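Beta-d-glucoside glucohydrolase (Hypocrea jecorina, PDB 3ZZ1) probably hydrolyses terminal, non-reducing beta-D-glucosyl residues to release beta-D-glucose, as a secreted family 3 glycoside hydrolase of cellulose degradation. Local coordinates at residues L657-T660 and P661-G665; N322-A325 and I326-G330; V87-I90 and R91-G94; A74-P77 and G78-A82. All coordinates share one frame; numbering follows the deposited sequence.

Contact 1 of 4, residues L657-T660 and P661-G665; sequences LNLT and PGQSG
Q663 folds back over T660 and the end of the strand that leads into the turn, and its side chain is worth following outward. CB starts close to the turn carbonyl, 3.2 Å from O of T660. With CG anti to the backbone N (chi1 -168°) and the chain extended beyond it, the side chain runs back alongside the incoming strand. CG lies against the methyl CD2 of L659 at 3.8 Å. At the tip, OE1 takes two bonds from one residue: the amide N of T660 comes in at 2.9 Å and nearly straight (166°), while OG1 of T660 donates to the same OE1 at 3.2 Å. The two donors arrive from opposite faces of the amide plane, each tilted out of it, which should limit rotation of the amide. NE2 donates one N-H to a water that in turn donates to O of N658.

All this closes a tight, beta-arch-like connection in the fibronectin type III-like domain, which carries the chain from one sheet to another through a type II turn from T660 to Q663. The turn bond runs from N of Q663 to O of T660 at 3.0 Å, and G662 takes the positive phi that the third position of such a turn needs. Past the turn the two strands part into separate sheets: 650-659 pairs with 629-638, and 664-672 with 613-623. Leucines fill the wedge between them. CD2 of L659 touches N of G665 at 3.7 Å, and CD2 of L657 lies over the G665 carbonyl carbon. I621 meets both leucines from strand 613-623.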
loop_
_atom_site.group_PDB
_atom_site.type_symbol
_atom_site.label_atom_id
_atom_site.label_comp_id
_atom_site.label_asym_id
_atom_site.label_seq_id
_atom_site.Cartn_x
_atom_site.Cartn_y
_atom_site.Cartn_z
ATOM N N LEU A 657 -6.048 17.176 -10.476
ATOM C CA LEU A 657 -6.995 17.966 -11.264
ATOM C C LEU A 657 -6.995 17.538 -12.731
ATOM O O LEU A 657 -5.957 17.583 -13.397
ATOM C CB LEU A 657 -6.658 19.465 -11.179
ATOM C CG LEU A 657 -7.081 20.327 -9.985
ATOM C CD1 LEU A 657 -6.467 19.875 -8.669
ATOM C CD2 LEU A 657 -6.679 21.752 -10.267
ATOM N N ASN A 658 -8.154 17.118 -13.228
ATOM C CA ASN A 658 -8.332 16.903 -14.659
ATOM C C ASN A 658 -8.615 18.243 -15.322
ATOM O O ASN A 658 -9.491 18.995 -14.879
ATOM C CB ASN A 658 -9.459 15.906 -14.942
ATOM C CG ASN A 658 -9.554 15.530 -16.412
ATOM O OD1 ASN A 658 -10.205 16.214 -17.211
ATOM N ND2 ASN A 658 -8.919 14.426 -16.774
ATOM N N LEU A 659 -7.848 18.555 -16.358
ATOM C CA LEU A 659 -7.990 19.825 -17.045
ATOM C C LEU A 659 -7.971 19.628 -18.559
ATOM O O LEU A 659 -7.061 19.005 -19.099
ATOM C CB LEU A 659 -6.879 20.799 -16.621
ATOM C CG LEU A 659 -6.689 21.160 -15.139
ATOM C CD1 LEU A 659 -5.255 21.600 -14.907
ATOM C CD2 LEU A 659 -7.664 22.236 -14.666
ATOM N N THR A 660 -8.992 20.149 -19.232
ATOM C CA THR A 660 -8.979 20.272 -20.688
ATOM C C THR A 660 -8.051 21.440 -21.075
ATOM O O THR A 660 -7.675 22.238 -20.206
ATOM C CB THR A 660 -10.407 20.484 -21.245
ATOM O OG1 THR A 660 -11.001 21.646 -20.646
ATOM C CG2 THR A 660 -11.278 19.256 -20.958
ATOM N N PRO A 661 -7.653 21.542 -22.361
ATOM C CA PRO A 661 -6.815 22.687 -22.744
ATOM C C PRO A 661 -7.420 24.053 -22.367
ATOM O O PRO A 661 -8.589 24.313 -22.636
ATOM C CB PRO A 661 -6.702 22.535 -24.263
ATOM C CG PRO A 661 -6.780 21.055 -24.471
ATOM C CD PRO A 661 -7.797 20.579 -23.472
ATOM N N GLY A 662 -6.620 24.899 -21.724
ATOM C CA GLY A 662 -7.062 26.233 -21.312
ATOM C C GLY A 662 -7.870 26.266 -20.023
ATOM O O GLY A 662 -8.253 27.341 -19.554
ATOM N N GLN A 663 -8.148 25.093 -19.456
ATOM C CA GLN A 663 -8.874 25.005 -18.193
ATOM C C GLN A 663 -7.935 25.294 -17.033
ATOM O O GLN A 663 -6.788 24.850 -17.030
ATOM C CB GLN A 663 -9.522 23.628 -18.012
ATOM C CG GLN A 663 -10.532 23.555 -16.857
ATOM C CD GLN A 663 -11.126 22.161 -16.646
ATOM O OE1 GLN A 663 -11.018 21.284 -17.506
ATOM N NE2 GLN A 663 -11.760 21.959 -15.495
ATOM N N SER A 664 -8.436 26.045 -16.057
ATOM C CA SER A 664 -7.712 26.326 -14.828
ATOM C C SER A 664 -8.467 25.727 -13.640
ATOM O O SER A 664 -9.698 25.650 -13.651
ATOM C CB SER A 664 -7.543 27.837 -14.653
ATOM O OG SER A 664 -6.679 28.129 -13.571
ATOM N N GLY A 665 -7.726 25.288 -12.627
ATOM C CA GLY A 665 -8.325 24.700 -11.434
ATOM C C GLY A 665 -7.542 24.970 -10.160
ATOM O O GLY A 665 -6.343 25.265 -10.201
HETATM O O HOH W 1 -12.546 19.112 -14.306
HETATM O O HOH W 2 -11.953 18.579 -16.949
#

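Contact 2 of 4, residues N322-A325 and I326-G330; sequences NVRA and IARDG
I326 opens the second half of this run of helix by giving its amide N to O of N322 at 2.9 Å. Its side chain also lies back over N322: CD1 touches the whole carboxamide, 3.6 Å from OD1, the two side chains crossing at a slant. The polar end of N322 is engaged elsewhere, with ND2 bonded to E92 and to O of L89. A327 follows with the next i to i+4 bond, from its N to O of V323, and its small CB lies close over that same oxygen at 3.0 Å.

R328 turns its side chain back over the preceding turn. A bend at chi3 (68°) lays the guanidinium above A325, whose CA lies over one face, offset toward the rim, 3.8 Å from CZ. The next residue, D329, forms a salt bridge with R328 and is gripped side-on: NE of R328 bonds OD1 of D329 at 2.9 Å, and NH2 of R328 reaches OD2 of D329 at 3.1 Å. Both carboxylate oxygens are met from above their plane. N of D329 bonds O of A325 at 2.7 Å, and G330 follows with a weak bond to O of I326.

Helix 320-329, directly ahead of strand 332-336, is wedged between other helices: L89 of helix 87-103 covers A325 and D329, Q80 and A81 of helix 78-83 meet I326, and helix 510-518 receives A327 and R328 while its D516 forms a salt bridge with R324.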
loop_
_atom_site.group_PDB
_atom_site.type_symbol
_atom_site.label_atom_id
_atom_site.label_comp_id
_atom_site.label_asym_id
_atom_site.label_seq_id
_atom_site.Cartn_x
_atom_site.Cartn_y
_atom_site.Cartn_z
ATOM N N ASN A 322 -13.453 0.272 -11.024
ATOM C CA ASN A 322 -12.406 0.759 -10.141
ATOM C C ASN A 322 -11.044 0.222 -10.557
ATOM O O ASN A 322 -10.070 0.973 -10.595
ATOM C CB ASN A 322 -12.687 0.401 -8.678
ATOM C CG ASN A 322 -11.574 0.858 -7.740
ATOM O OD1 ASN A 322 -10.708 0.070 -7.363
ATOM N ND2 ASN A 322 -11.587 2.138 -7.370
ATOM N N VAL A 323 -10.987 -1.078 -10.864
ATOM C CA VAL A 323 -9.738 -1.723 -11.269
ATOM C C VAL A 323 -9.245 -1.109 -12.582
ATOM O O VAL A 323 -8.076 -0.737 -12.699
ATOM C CB VAL A 323 -9.886 -3.261 -11.394
ATOM C CG1 VAL A 323 -8.543 -3.907 -11.714
ATOM C CG2 VAL A 323 -10.446 -3.845 -10.108
ATOM N N ARG A 324 -10.157 -0.989 -13.548
ATOM C CA ARG A 324 -9.901 -0.307 -14.817
ATOM C C ARG A 324 -9.353 1.096 -14.585
ATOM O O ARG A 324 -8.306 1.448 -15.123
ATOM C CB ARG A 324 -11.187 -0.248 -15.660
ATOM C CG ARG A 324 -11.088 0.536 -16.984
ATOM C CD ARG A 324 -10.286 -0.232 -18.024
ATOM N NE ARG A 324 -10.290 0.404 -19.341
ATOM C CZ ARG A 324 -11.209 0.198 -20.284
ATOM N NH1 ARG A 324 -12.229 -0.628 -20.071
ATOM N NH2 ARG A 324 -11.106 0.817 -21.454
ATOM N N ALA A 325 -10.057 1.882 -13.770
ATOM C CA ALA A 325 -9.671 3.270 -13.501
ATOM C C ALA A 325 -8.287 3.382 -12.862
ATOM O O ALA A 325 -7.473 4.203 -13.286
ATOM C CB ALA A 325 -10.723 3.971 -12.638
ATOM N N ILE A 326 -8.017 2.555 -11.854
ATOM C CA ILE A 326 -6.744 2.637 -11.137
ATOM C C ILE A 326 -5.586 2.062 -11.951
ATOM O O ILE A 326 -4.504 2.654 -11.996
ATOM C CB ILE A 326 -6.827 1.994 -9.735
ATOM C CG1 ILE A 326 -7.698 2.860 -8.814
ATOM C CG2 ILE A 326 -5.434 1.825 -9.148
ATOM C CD1 ILE A 326 -7.910 2.287 -7.424
ATOM N N ALA A 327 -5.816 0.914 -12.591
ATOM C CA ALA A 327 -4.848 0.326 -13.514
ATOM C C ALA A 327 -4.461 1.326 -14.597
ATOM O O ALA A 327 -3.308 1.371 -15.022
ATOM C CB ALA A 327 -5.418 -0.927 -14.145
ATOM N N ARG A 328 -5.444 2.116 -15.031
ATOM C CA ARG A 328 -5.277 3.139 -16.064
ATOM C C ARG A 328 -4.567 4.380 -15.522
ATOM O O ARG A 328 -3.549 4.805 -16.071
ATOM C CB ARG A 328 -6.657 3.521 -16.632
ATOM C CG ARG A 328 -6.646 4.558 -17.741
ATOM C CD ARG A 328 -8.041 5.121 -18.002
ATOM N NE ARG A 328 -8.536 5.922 -16.879
ATOM C CZ ARG A 328 -9.734 5.787 -16.318
ATOM N NH1 ARG A 328 -10.595 4.896 -16.784
ATOM N NH2 ARG A 328 -10.076 6.558 -15.291
ATOM N N ASP A 329 -5.102 4.946 -14.439
ATOM C CA ASP A 329 -4.625 6.228 -13.908
ATOM C C ASP A 329 -3.359 6.110 -13.066
ATOM O O ASP A 329 -2.786 7.127 -12.658
ATOM C CB ASP A 329 -5.731 6.932 -13.105
ATOM C CG ASP A 329 -6.883 7.402 -13.979
ATOM O OD1 ASP A 329 -6.725 7.461 -15.221
ATOM O OD2 ASP A 329 -7.957 7.712 -13.420
ATOM N N GLY A 330 -2.933 4.873 -12.812
ATOM C CA GLY A 330 -1.735 4.598 -12.018
ATOM C C GLY A 330 -0.505 4.348 -12.866
ATOM O O GLY A 330 0.616 4.296 -12.344
#

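Contact 3 of 4, residues V87-I90 and R91-G94; sequences VNLI and RERG
V87 to G94 make the first two turns of helix 87-103, in the family 3 N-terminal domain of the TIM-barrel clan, and four regular i to i+4 bonds tie them together. N of R91 meets O of V87 at 2.9 Å, and the E92 to N88 and R93 to L89 bonds repeat this closely. The last is longer, 3.3 Å from N of G94 to O of I90, though still fairly straight (160°). At the start of the helix D86 accepts from N of L89 through OD1.

O of I90 has a second donor, a water at 2.8 Å. That water accepts from NH1 of R93, at the edge of the guanidinium and in its plane, so the arginine is tied through it to the carbonyl three residues back. R93 reaches there because CG stands anti to the backbone N (chi1 -175°) and the chain stays extended to NE. The head then leaves the helix, and NH2 donates to O of T76.

Elsewhere the second segment meets the first mainly through its CB atoms, which brush the carbonyls one turn back: CB of E92 lies 3.4 Å from O of N88, and CB of R91 lies 3.5 Å from O of V87. The extended R91 departs toward helix 134-150, where OD1 of N146 accepts from its NE. The E92 carboxylate is bonded to N322 of helix 320-329.

The chemistry is thus divided: main-chain bonds hold the helix itself, while its long polar side chains bond mostly to partners beyond these two turns, with water relaying R93 back to I90.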
loop_
_atom_site.group_PDB
_atom_site.type_symbol
_atom_site.label_atom_id
_atom_site.label_comp_id
_atom_site.label_asym_id
_atom_site.label_seq_id
_atom_site.Cartn_x
_atom_site.Cartn_y
_atom_site.Cartn_z
ATOM N N VAL A 87 -7.294 10.341 -4.204
ATOM C CA VAL A 87 -7.996 9.958 -2.968
ATOM C C VAL A 87 -9.377 9.355 -3.235
ATOM O O VAL A 87 -9.825 8.462 -2.507
ATOM C CB VAL A 87 -8.110 11.134 -1.949
ATOM C CG1 VAL A 87 -6.722 11.551 -1.457
ATOM C CG2 VAL A 87 -8.864 12.328 -2.538
ATOM N N ASN A 88 -10.032 9.831 -4.292
ATOM C CA ASN A 88 -11.353 9.339 -4.670
ATOM C C ASN A 88 -11.320 7.892 -5.149
ATOM O O ASN A 88 -12.120 7.069 -4.697
ATOM C CB ASN A 88 -11.994 10.252 -5.716
ATOM C CG ASN A 88 -12.190 11.675 -5.209
ATOM O OD1 ASN A 88 -13.017 11.930 -4.326
ATOM N ND2 ASN A 88 -11.422 12.608 -5.764
ATOM N N LEU A 89 -10.377 7.579 -6.041
ATOM C CA LEU A 89 -10.199 6.203 -6.509
ATOM C C LEU A 89 -9.768 5.283 -5.372
ATOM O O LEU A 89 -10.197 4.131 -5.300
ATOM C CB LEU A 89 -9.191 6.130 -7.664
ATOM C CG LEU A 89 -9.626 6.681 -9.028
ATOM C CD1 LEU A 89 -8.524 6.498 -10.055
ATOM C CD2 LEU A 89 -10.925 6.042 -9.518
ATOM N N ILE A 90 -8.929 5.805 -4.483
ATOM C CA ILE A 90 -8.439 5.051 -3.335
ATOM C C ILE A 90 -9.568 4.699 -2.367
ATOM O O ILE A 90 -9.666 3.552 -1.931
ATOM C CB ILE A 90 -7.274 5.782 -2.623
ATOM C CG1 ILE A 90 -6.052 5.830 -3.546
ATOM C CG2 ILE A 90 -6.914 5.089 -1.295
ATOM C CD1 ILE A 90 -5.049 6.929 -3.223
ATOM N N ARG A 91 -10.431 5.670 -2.054
ATOM C CA ARG A 91 -11.589 5.406 -1.188
ATOM C C ARG A 91 -12.552 4.407 -1.837
ATOM O O ARG A 91 -13.038 3.480 -1.174
ATOM C CB ARG A 91 -12.339 6.689 -0.821
ATOM C CG ARG A 91 -13.279 6.499 0.371
ATOM C CD ARG A 91 -14.443 7.477 0.400
ATOM N NE ARG A 91 -15.361 7.132 1.492
ATOM C CZ ARG A 91 -16.449 6.368 1.370
ATOM N NH1 ARG A 91 -16.802 5.863 0.190
ATOM N NH2 ARG A 91 -17.194 6.114 2.436
ATOM N N GLU A 92 -12.817 4.600 -3.128
ATOM C CA GLU A 92 -13.718 3.721 -3.876
ATOM C C GLU A 92 -13.237 2.270 -3.865
ATOM O O GLU A 92 -14.038 1.346 -3.673
ATOM C CB GLU A 92 -13.903 4.222 -5.318
ATOM C CG GLU A 92 -14.697 3.277 -6.199
ATOM C CD GLU A 92 -14.882 3.814 -7.603
ATOM O OE1 GLU A 92 -15.806 4.626 -7.805
ATOM O OE2 GLU A 92 -14.089 3.445 -8.493
ATOM N N ARG A 93 -11.934 2.083 -4.075
ATOM C CA ARG A 93 -11.304 0.766 -3.988
ATOM C C ARG A 93 -11.635 0.098 -2.648
ATOM O O ARG A 93 -12.012 -1.074 -2.605
ATOM C CB ARG A 93 -9.789 0.886 -4.185
ATOM C CG ARG A 93 -9.025 -0.439 -4.241
ATOM C CD ARG A 93 -7.541 -0.197 -4.558
ATOM N NE ARG A 93 -6.678 -1.361 -4.305
ATOM C CZ ARG A 93 -6.224 -1.725 -3.104
ATOM N NH1 ARG A 93 -6.566 -1.040 -2.017
ATOM N NH2 ARG A 93 -5.443 -2.790 -2.981
ATOM N N GLY A 94 -11.509 0.859 -1.566
ATOM C CA GLY A 94 -11.868 0.380 -0.229
ATOM C C GLY A 94 -13.336 0.004 -0.112
ATOM O O GLY A 94 -13.667 -1.063 0.409
HETATM O O HOH W 3 -7.634 1.623 -1.682
#

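Contact 4 of 4, residues A74-P77 and G78-A82; sequences AFTP and GVQAA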
loop_
_atom_site.group_PDB
_atom_site.type_symbol
_atom_site.label_atom_id
_atom_site.label_comp_id
_atom_site.label_asym_id
_atom_site.label_seq_id
_atom_site.Cartn_x
_atom_site.Cartn_y
_atom_site.Cartn_z
ATOM N N ALA A 74 -10.397 -9.144 -8.480
ATOM C CA ALA A 74 -8.997 -8.941 -8.154
ATOM C C ALA A 74 -8.676 -7.459 -8.337
ATOM O O ALA A 74 -8.445 -6.994 -9.457
ATOM C CB ALA A 74 -8.113 -9.793 -9.047
ATOM N N PHE A 75 -8.685 -6.713 -7.235
ATOM C CA PHE A 75 -8.378 -5.290 -7.298
ATOM C C PHE A 75 -6.884 -5.084 -7.508
ATOM O O PHE A 75 -6.085 -6.000 -7.295
ATOM C CB PHE A 75 -8.878 -4.564 -6.044
ATOM C CG PHE A 75 -10.381 -4.530 -5.924
ATOM C CD1 PHE A 75 -11.066 -5.567 -5.290
ATOM C CD2 PHE A 75 -11.109 -3.467 -6.452
ATOM C CE1 PHE A 75 -12.451 -5.545 -5.176
ATOM C CE2 PHE A 75 -12.498 -3.429 -6.343
ATOM C CZ PHE A 75 -13.173 -4.473 -5.707
ATOM N N THR A 76 -6.513 -3.891 -7.962
ATOM C CA THR A 76 -5.108 -3.549 -8.113
ATOM C C THR A 76 -4.459 -3.581 -6.736
ATOM O O THR A 76 -5.128 -3.299 -5.738
ATOM C CB THR A 76 -4.920 -2.143 -8.720
ATOM O OG1 THR A 76 -5.463 -1.156 -7.832
ATOM C CG2 THR A 76 -5.603 -2.041 -10.084
ATOM N N PRO A 77 -3.162 -3.946 -6.671
ATOM C CA PRO A 77 -2.389 -3.762 -5.446
ATOM C C PRO A 77 -2.447 -2.317 -4.955
ATOM O O PRO A 77 -2.663 -1.395 -5.751
ATOM C CB PRO A 77 -0.970 -4.089 -5.895
ATOM C CG PRO A 77 -1.161 -5.126 -6.941
ATOM C CD PRO A 77 -2.418 -4.744 -7.668
ATOM N N GLY A 78 -2.248 -2.133 -3.656
ATOM C CA GLY A 78 -2.204 -0.801 -3.056
ATOM C C GLY A 78 -1.238 0.165 -3.729
ATOM O O GLY A 78 -1.516 1.364 -3.810
ATOM N N VAL A 79 -0.108 -0.350 -4.216
ATOM C CA VAL A 79 0.910 0.506 -4.845
ATOM C C VAL A 79 0.362 1.209 -6.101
ATOM O O VAL A 79 0.663 2.385 -6.349
ATOM C CB VAL A 79 2.252 -0.249 -5.117
ATOM C CG1 VAL A 79 2.129 -1.241 -6.280
ATOM C CG2 VAL A 79 3.397 0.737 -5.363
ATOM N N GLN A 80 -0.468 0.493 -6.861
ATOM C CA GLN A 80 -1.102 1.056 -8.051
ATOM C C GLN A 80 -2.114 2.140 -7.674
ATOM O O GLN A 80 -2.183 3.185 -8.327
ATOM C CB GLN A 80 -1.764 -0.040 -8.892
ATOM C CG GLN A 80 -2.062 0.374 -10.336
ATOM C CD GLN A 80 -0.804 0.547 -11.182
ATOM O OE1 GLN A 80 0.311 0.313 -10.718
ATOM N NE2 GLN A 80 -0.986 0.947 -12.435
ATOM N N ALA A 81 -2.881 1.887 -6.612
ATOM C CA ALA A 81 -3.837 2.867 -6.089
ATOM C C ALA A 81 -3.145 4.158 -5.636
ATOM O O ALA A 81 -3.611 5.257 -5.938
ATOM C CB ALA A 81 -4.665 2.259 -4.957
ATOM N N ALA A 82 -2.029 4.024 -4.926
ATOM C CA ALA A 82 -1.234 5.188 -4.528
ATOM C C ALA A 82 -0.600 5.894 -5.731
ATOM O O ALA A 82 -0.431 7.113 -5.717
ATOM C CB ALA A 82 -0.173 4.788 -3.532
#
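T76 and Q80 meet across the start of helix 78-83, their side chains crossing at about a right angle, with CB of T76 3.8 Å from CB of Q80. This is the close side of the contact. T76 places OG1 between its backbone N and carbonyl carbon (chi1 63°), which turns the hydroxyl toward the helix start, though its bond to O of P77 is weak at 3.5 Å.

P77 stands at the N-cap. Its carbonyl takes up the first amides of the helix, but loosely: N of Q80 comes to 3.1 Å at a poorly aligned 129°, and N of A81 is straighter but 3.4 Å away, both weak. The first firm helical bond within the segment is the next one, from N of A82 to O of G78 at 2.9 Å. On the other flank the fit is slacker too, P77 CB touching CG1 of V79 at 4.2 Å. This looser side does not open to solvent: every touching residue is buried, and W127 and L64 pack against the proline ring.

Past its CB, Q80 bends at chi2 (70°) and carries its amide away from T76 to bond the main chain of A503 and L505. Loop and helix both lie in the family 3 N-terminal domain. The loop packs on two other helices, T76 against V323 and I326 of helix 320-329, while F96, I97 and E100 of helix 87-103 touch F75; helix 78-83 itself is met at A81 by R93.

In the fold
Contacts 2, 3 and 4 form one connected cluster where helices 78-83, 87-103 and 320-329 meet; their centres lie 8 to 11 Å apart. Contacts 2 and 4 are buried, contact 3 partly so, and the three touch pairwise: polar bonds join contact 3 to each of the others, while contacts 2 and 4 meet by packing. Contact 4 is weakly bonded at its cap, contacts 2 and 3 are regular helix, and only contact 2 carries an internal salt bridge. Contact 1 stands apart at the surface, its centre more than 20 Å from the others, a turn between two sheets, held by its own backbone bond and by a glutamine amide, with waters at its edge.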